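Local coordinates for alginate lyase AlgAT5 (Defluviitalea, PDB 5ZQI), which probably cleaves the polysaccharide alginate by beta-elimination, as a polysaccharide lyase of family 7 with a beta-sandwich fold, at residues A[171-176]-A[228-233]; A[193-198]-A[216-221]. One frame throughout, in Å; residues are numbered along the deposited sequence.

Contact 1 (A[171-176]-A[228-233])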
loop_
_atom_site.group_PDB
_atom_site.type_symbol
_atom_site.label_atom_id
_atom_site.label_comp_id
_atom_site.label_asym_id
_atom_site.label_seq_id
_atom_site.Cartn_x
_atom_site.Cartn_y
_atom_site.Cartn_z
ATOM N N ASP A 171 12.352 6.937 -4.429
ATOM C CA ASP A 171 11.723 7.003 -3.115
ATOM C C ASP A 171 10.227 7.196 -3.289
ATOM O O ASP A 171 9.703 7.255 -4.406
ATOM C CB ASP A 171 12.348 8.113 -2.278
ATOM C CG ASP A 171 12.059 7.971 -0.790
ATOM O OD1 ASP A 171 11.554 6.904 -0.381
ATOM O OD2 ASP A 171 12.317 8.932 -0.033
ATOM N N ASP A 172 9.535 7.270 -2.165
ATOM C CA ASP A 172 8.112 7.533 -2.216
ATOM C C ASP A 172 7.868 8.955 -2.702
ATOM O O ASP A 172 8.670 9.862 -2.488
ATOM C CB ASP A 172 7.460 7.324 -0.852
ATOM C CG ASP A 172 7.979 8.246 0.202
ATOM O OD1 ASP A 172 9.099 8.030 0.700
ATOM O OD2 ASP A 172 7.267 9.198 0.543
ATOM N N VAL A 173 6.752 9.129 -3.383
ATOM C CA VAL A 173 6.263 10.425 -3.832
ATOM C C VAL A 173 5.184 10.883 -2.855
ATOM O O VAL A 173 5.299 11.954 -2.249
ATOM C CB VAL A 173 5.756 10.329 -5.276
ATOM C CG1 VAL A 173 5.178 11.688 -5.720
ATOM C CG2 VAL A 173 6.876 9.947 -6.257
ATOM N N ILE A 174 4.160 10.064 -2.651
ATOM C CA ILE A 174 3.274 10.232 -1.503
ATOM C C ILE A 174 2.991 8.868 -0.882
ATOM O O ILE A 174 3.074 7.828 -1.535
ATOM C CB ILE A 174 1.940 10.943 -1.838
ATOM C CG1 ILE A 174 1.109 10.130 -2.819
ATOM C CG2 ILE A 174 2.166 12.361 -2.320
ATOM C CD1 ILE A 174 -0.394 10.473 -2.759
ATOM N N MET A 175 2.635 8.893 0.408
ATOM C CA MET A 175 2.215 7.709 1.128
ATOM C C MET A 175 0.972 8.005 1.964
ATOM O O MET A 175 0.835 9.092 2.542
ATOM C CB MET A 175 3.316 7.155 2.057
ATOM C CG MET A 175 4.634 6.859 1.342
ATOM S SD MET A 175 5.780 5.826 2.251
ATOM C CE MET A 175 6.037 6.885 3.663
ATOM N N ILE A 176 0.069 7.030 2.010
ATOM C CA ILE A 176 -1.089 7.053 2.894
ATOM C C ILE A 176 -0.658 6.431 4.214
ATOM O O ILE A 176 -0.380 5.236 4.278
ATOM C CB ILE A 176 -2.274 6.309 2.269
ATOM C CG1 ILE A 176 -2.528 6.792 0.831
ATOM C CG2 ILE A 176 -3.540 6.478 3.147
ATOM C CD1 ILE A 176 -2.805 8.285 0.661
ATOM N N TYR A 228 -1.838 18.554 -4.714
ATOM C CA TYR A 228 -0.401 18.698 -4.462
ATOM C C TYR A 228 0.366 18.794 -5.766
ATOM O O TYR A 228 0.337 17.864 -6.567
ATOM C CB TYR A 228 0.060 17.504 -3.618
ATOM C CG TYR A 228 1.519 17.345 -3.316
ATOM C CD1 TYR A 228 2.238 18.337 -2.687
ATOM C CD2 TYR A 228 2.169 16.161 -3.640
ATOM C CE1 TYR A 228 3.588 18.150 -2.405
ATOM C CE2 TYR A 228 3.502 15.970 -3.352
ATOM C CZ TYR A 228 4.204 16.975 -2.736
ATOM O OH TYR A 228 5.539 16.766 -2.452
ATOM N N ASN A 229 1.034 19.926 -5.980
ATOM C CA ASN A 229 1.844 20.074 -7.182
ATOM C C ASN A 229 3.011 19.093 -7.178
ATOM O O ASN A 229 3.781 19.029 -6.219
ATOM C CB ASN A 229 2.406 21.488 -7.289
ATOM C CG ASN A 229 1.349 22.532 -7.517
ATOM O OD1 ASN A 229 0.258 22.226 -8.025
ATOM N ND2 ASN A 229 1.652 23.762 -7.140
ATOM N N LYS A 230 3.185 18.386 -8.287
ATOM C CA LYS A 230 4.281 17.445 -8.428
ATOM C C LYS A 230 4.461 17.044 -9.885
ATOM O O LYS A 230 3.524 16.546 -10.538
ATOM C CB LYS A 230 4.016 16.223 -7.525
ATOM C CG LYS A 230 5.173 15.229 -7.509
ATOM C CD LYS A 230 6.389 15.800 -6.835
ATOM C CE LYS A 230 6.338 15.685 -5.321
ATOM N NZ LYS A 230 7.657 16.043 -4.721
ATOM N N SER A 231 5.666 17.238 -10.380
ATOM C CA SER A 231 6.063 16.897 -11.748
ATOM C C SER A 231 7.166 15.852 -11.628
ATOM O O SER A 231 8.311 16.202 -11.342
ATOM C CB SER A 231 6.516 18.144 -12.485
ATOM O OG SER A 231 7.044 17.828 -13.771
ATOM N N VAL A 232 6.813 14.580 -11.829
ATOM C CA VAL A 232 7.762 13.467 -11.706
ATOM C C VAL A 232 7.334 12.336 -12.628
ATOM O O VAL A 232 6.138 12.076 -12.801
ATOM C CB VAL A 232 7.869 13.011 -10.235
ATOM C CG1 VAL A 232 6.512 12.652 -9.682
ATOM C CG2 VAL A 232 8.827 11.828 -10.079
ATOM N N SER A 233 8.316 11.649 -13.202
ATOM C CA SER A 233 8.099 10.460 -14.025
ATOM C C SER A 233 8.727 9.237 -13.347
ATOM O O SER A 233 9.325 9.315 -12.258
ATOM C CB SER A 233 8.635 10.664 -15.447
ATOM O OG SER A 233 10.013 10.887 -15.442
HETATM O O HOH W 1 6.480 14.190 -2.720
#

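Contact 2 (A[193-198]-A[216-221])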
loop_
_atom_site.group_PDB
_atom_site.type_symbol
_atom_site.label_atom_id
_atom_site.label_comp_id
_atom_site.label_asym_id
_atom_site.label_seq_id
_atom_site.Cartn_x
_atom_site.Cartn_y
_atom_site.Cartn_z
ATOM N N ALA A 193 -1.371 16.623 4.274
ATOM C CA ALA A 193 -2.785 16.875 4.493
ATOM C C ALA A 193 -3.344 15.774 5.370
ATOM O O ALA A 193 -2.962 14.615 5.224
ATOM C CB ALA A 193 -3.558 16.917 3.173
ATOM N N ASP A 194 -4.281 16.142 6.230
ATOM C CA ASP A 194 -5.039 15.178 7.006
ATOM C C ASP A 194 -6.096 14.490 6.157
ATOM O O ASP A 194 -6.756 15.119 5.327
ATOM C CB ASP A 194 -5.720 15.897 8.176
ATOM C CG ASP A 194 -4.764 16.266 9.291
ATOM O OD1 ASP A 194 -3.592 15.817 9.261
ATOM O OD2 ASP A 194 -5.188 17.019 10.188
ATOM N N LEU A 195 -6.264 13.190 6.379
ATOM C CA LEU A 195 -7.444 12.485 5.908
ATOM C C LEU A 195 -8.466 12.289 7.026
ATOM O O LEU A 195 -9.655 12.481 6.800
ATOM C CB LEU A 195 -7.054 11.125 5.301
ATOM C CG LEU A 195 -6.019 11.163 4.174
ATOM C CD1 LEU A 195 -5.745 9.741 3.667
ATOM C CD2 LEU A 195 -6.482 12.050 3.006
ATOM N N ASP A 196 -8.021 11.930 8.229
ATOM C CA ASP A 196 -8.916 11.606 9.332
ATOM C C ASP A 196 -8.110 11.744 10.613
ATOM O O ASP A 196 -7.146 11.003 10.809
ATOM C CB ASP A 196 -9.470 10.177 9.183
ATOM C CG ASP A 196 -10.643 9.890 10.086
ATOM O OD1 ASP A 196 -10.812 10.589 11.111
ATOM O OD2 ASP A 196 -11.413 8.936 9.778
ATOM N N THR A 197 -8.511 12.645 11.499
ATOM C CA THR A 197 -7.824 12.800 12.773
ATOM C C THR A 197 -8.440 11.955 13.889
ATOM O O THR A 197 -7.980 12.024 15.040
ATOM C CB THR A 197 -7.813 14.271 13.222
ATOM O OG1 THR A 197 -9.150 14.784 13.259
ATOM C CG2 THR A 197 -6.965 15.116 12.279
ATOM N N ASP A 198 -9.422 11.111 13.566
ATOM C CA ASP A 198 -10.124 10.291 14.544
ATOM C C ASP A 198 -10.358 8.902 13.955
ATOM O O ASP A 198 -11.473 8.385 13.952
ATOM C CB ASP A 198 -11.432 10.965 14.952
ATOM C CG ASP A 198 -12.204 10.195 16.032
ATOM O OD1 ASP A 198 -11.615 9.774 17.063
ATOM O OD2 ASP A 198 -13.441 10.045 15.857
ATOM N N ILE A 216 -1.169 15.940 -7.887
ATOM C CA ILE A 216 -1.679 14.724 -7.274
ATOM C C ILE A 216 -2.839 15.102 -6.355
ATOM O O ILE A 216 -2.708 15.985 -5.500
ATOM C CB ILE A 216 -0.577 13.979 -6.494
ATOM C CG1 ILE A 216 0.571 13.565 -7.414
ATOM C CG2 ILE A 216 -1.214 12.747 -5.797
ATOM C CD1 ILE A 216 1.817 13.103 -6.669
ATOM N N LYS A 217 -3.994 14.489 -6.586
ATOM C CA LYS A 217 -5.169 14.669 -5.744
ATOM C C LYS A 217 -5.409 13.414 -4.911
ATOM O O LYS A 217 -5.266 12.291 -5.407
ATOM C CB LYS A 217 -6.404 14.973 -6.599
ATOM C CG LYS A 217 -6.366 16.332 -7.233
ATOM C CD LYS A 217 -7.568 16.589 -8.132
ATOM C CE LYS A 217 -7.531 18.025 -8.672
ATOM N NZ LYS A 217 -8.545 18.250 -9.742
ATOM N N VAL A 218 -5.781 13.603 -3.637
ATOM C CA VAL A 218 -6.148 12.496 -2.751
ATOM C C VAL A 218 -7.524 12.773 -2.166
ATOM O O VAL A 218 -7.754 13.855 -1.614
ATOM C CB VAL A 218 -5.119 12.295 -1.624
ATOM C CG1 VAL A 218 -5.446 11.045 -0.803
ATOM C CG2 VAL A 218 -3.699 12.148 -2.201
ATOM N N TYR A 219 -8.398 11.777 -2.244
ATOM C CA TYR A 219 -9.746 11.785 -1.714
ATOM C C TYR A 219 -9.871 10.739 -0.611
ATOM O O TYR A 219 -9.247 9.666 -0.672
ATOM C CB TYR A 219 -10.780 11.477 -2.806
ATOM C CG TYR A 219 -10.787 12.368 -4.027
ATOM C CD1 TYR A 219 -9.784 12.267 -4.991
ATOM C CD2 TYR A 219 -11.778 13.323 -4.214
ATOM C CE1 TYR A 219 -9.780 13.077 -6.110
ATOM C CE2 TYR A 219 -11.775 14.129 -5.334
ATOM C CZ TYR A 219 -10.785 13.996 -6.274
ATOM O OH TYR A 219 -10.823 14.833 -7.377
ATOM N N TYR A 220 -10.709 11.048 0.377
ATOM C CA TYR A 220 -11.047 10.167 1.481
ATOM C C TYR A 220 -12.562 10.030 1.530
ATOM O O TYR A 220 -13.278 11.014 1.728
ATOM C CB TYR A 220 -10.503 10.731 2.806
ATOM C CG TYR A 220 -10.730 9.891 4.042
ATOM C CD1 TYR A 220 -10.121 8.670 4.204
ATOM C CD2 TYR A 220 -11.539 10.340 5.054
ATOM C CE1 TYR A 220 -10.315 7.921 5.335
ATOM C CE2 TYR A 220 -11.749 9.582 6.202
ATOM C CZ TYR A 220 -11.127 8.392 6.343
ATOM O OH TYR A 220 -11.318 7.653 7.485
ATOM N N ASN A 221 -13.049 8.812 1.289
ATOM C CA ASN A 221 -14.496 8.566 1.175
ATOM C C ASN A 221 -15.165 9.575 0.249
ATOM O O ASN A 221 -16.280 10.049 0.508
ATOM C CB ASN A 221 -15.159 8.581 2.552
ATOM C CG ASN A 221 -14.656 7.459 3.435
ATOM O OD1 ASN A 221 -14.331 6.368 2.949
ATOM N ND2 ASN A 221 -14.604 7.704 4.728
#

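Contact 1 (A[171-176]-A[228-233])
V173 packs against K230 and V232 where the two sheets of the PL7 beta-sandwich come together near the end of strand 223-229. V173 and I174 form a classic beta bulge, both facing I166 of the neighbouring strand 160-167.

K230 sets out from its CB toward 171-176, with CG anti to the backbone N (chi1 -175°). K230 CG lies 4.0 Å from V173 CG1. Bends at chi2 (68°) and chi3 (83°) then fold the chain back along the same methyl, and K230 CE stands 4.2 Å from V173 CG1. CG and CE thus both border the valine methyl, the lysine also touching I216, while NZ reaches a water. V173 CG1 serves a second neighbour too, since V232 CG1 lies 4.3 Å from it.

Two residues before K230, the side chain of Y228 runs alongside that of I174, the two pointing opposite ways. I174 CG2 lies 4.0 Å from Y228 CE2 and equally near CD2, approaching the ring obliquely. T138 OG1 hydrogen-bonds both K230 O and V232 N, tying down the loop after strand 223-229.

The polar link between the segments is the water, which donates to V173 O at 2.6 Å. It also hydrogen-bonds Y228 OH at 2.8 Å, lying in the ring plane at its edge, and takes a weak bond from K230 NZ.

Contact 2 (A[193-198]-A[216-221])
L195 lies over one face of the Y220 ring: its CB is 4.0 Å above the ring plane, offset toward the rim, and 4.1 Å from Y220 CG. N221 ND2 occupies the opposite face, also displaced, so each face has a neighbour near its rim. The backbone of L195 joins in, with L195 O 3.3 Å from Y220 CD2. Further out, L195 CD2 reaches V218 CG1 at 4.1 Å, the two side chains crossing at about a right angle.

The hydroxyl end of the tyrosine is fixed by D196. Y220 OH donates to D196 OD2 over 2.6 Å, using the anti lone pair of that oxygen, the one directed away from OD1. The carboxylate and ring planes stand 67° apart. With D196 CG anti to its own N (chi1 -166°), the carboxylate extends to the phenol, and D196 CB comes within 3.7 Å of Y220 CZ. The other oxygen is engaged as well: D198 N donates to D196 OD1 at 2.9 Å from above the carboxylate plane, closing an Asx turn. One aspartate therefore shapes its own loop and grips the tyrosine.

In the fold, L195 and D196 make a classic beta bulge against L183 as the chain turns a corner after strand 190-194. This corner lies across strand 215-220 of the facing sheet. L195 also touches I176 of strand 172-179, V185 of strand 182-187 and K225 of strand 223-229, while F205 of strand 205-212 meets the Y220 ring.

Following the chain from the N terminus, 171-176 is the first of the four segments; the chain then passes through strand 182-187 to 193-198, crosses into the other sheet by strand 205-212, and stays there through 216-221 and 228-233. Contact 2 closes the shorter loop and lies wholly within the longer one that contact 1 closes, so the two nest. Both join one sheet of the sandwich to the other, contact 1 at strand 223-229 and the loop after it, contact 2 at the neighbouring strand 215-220. Their centres are about 15 Å apart, yet they touch: Y228 O is 2.8 Å from I216 N, a probable hydrogen bond, and I174 CD1 packs 3.7 Å from V218 CG2.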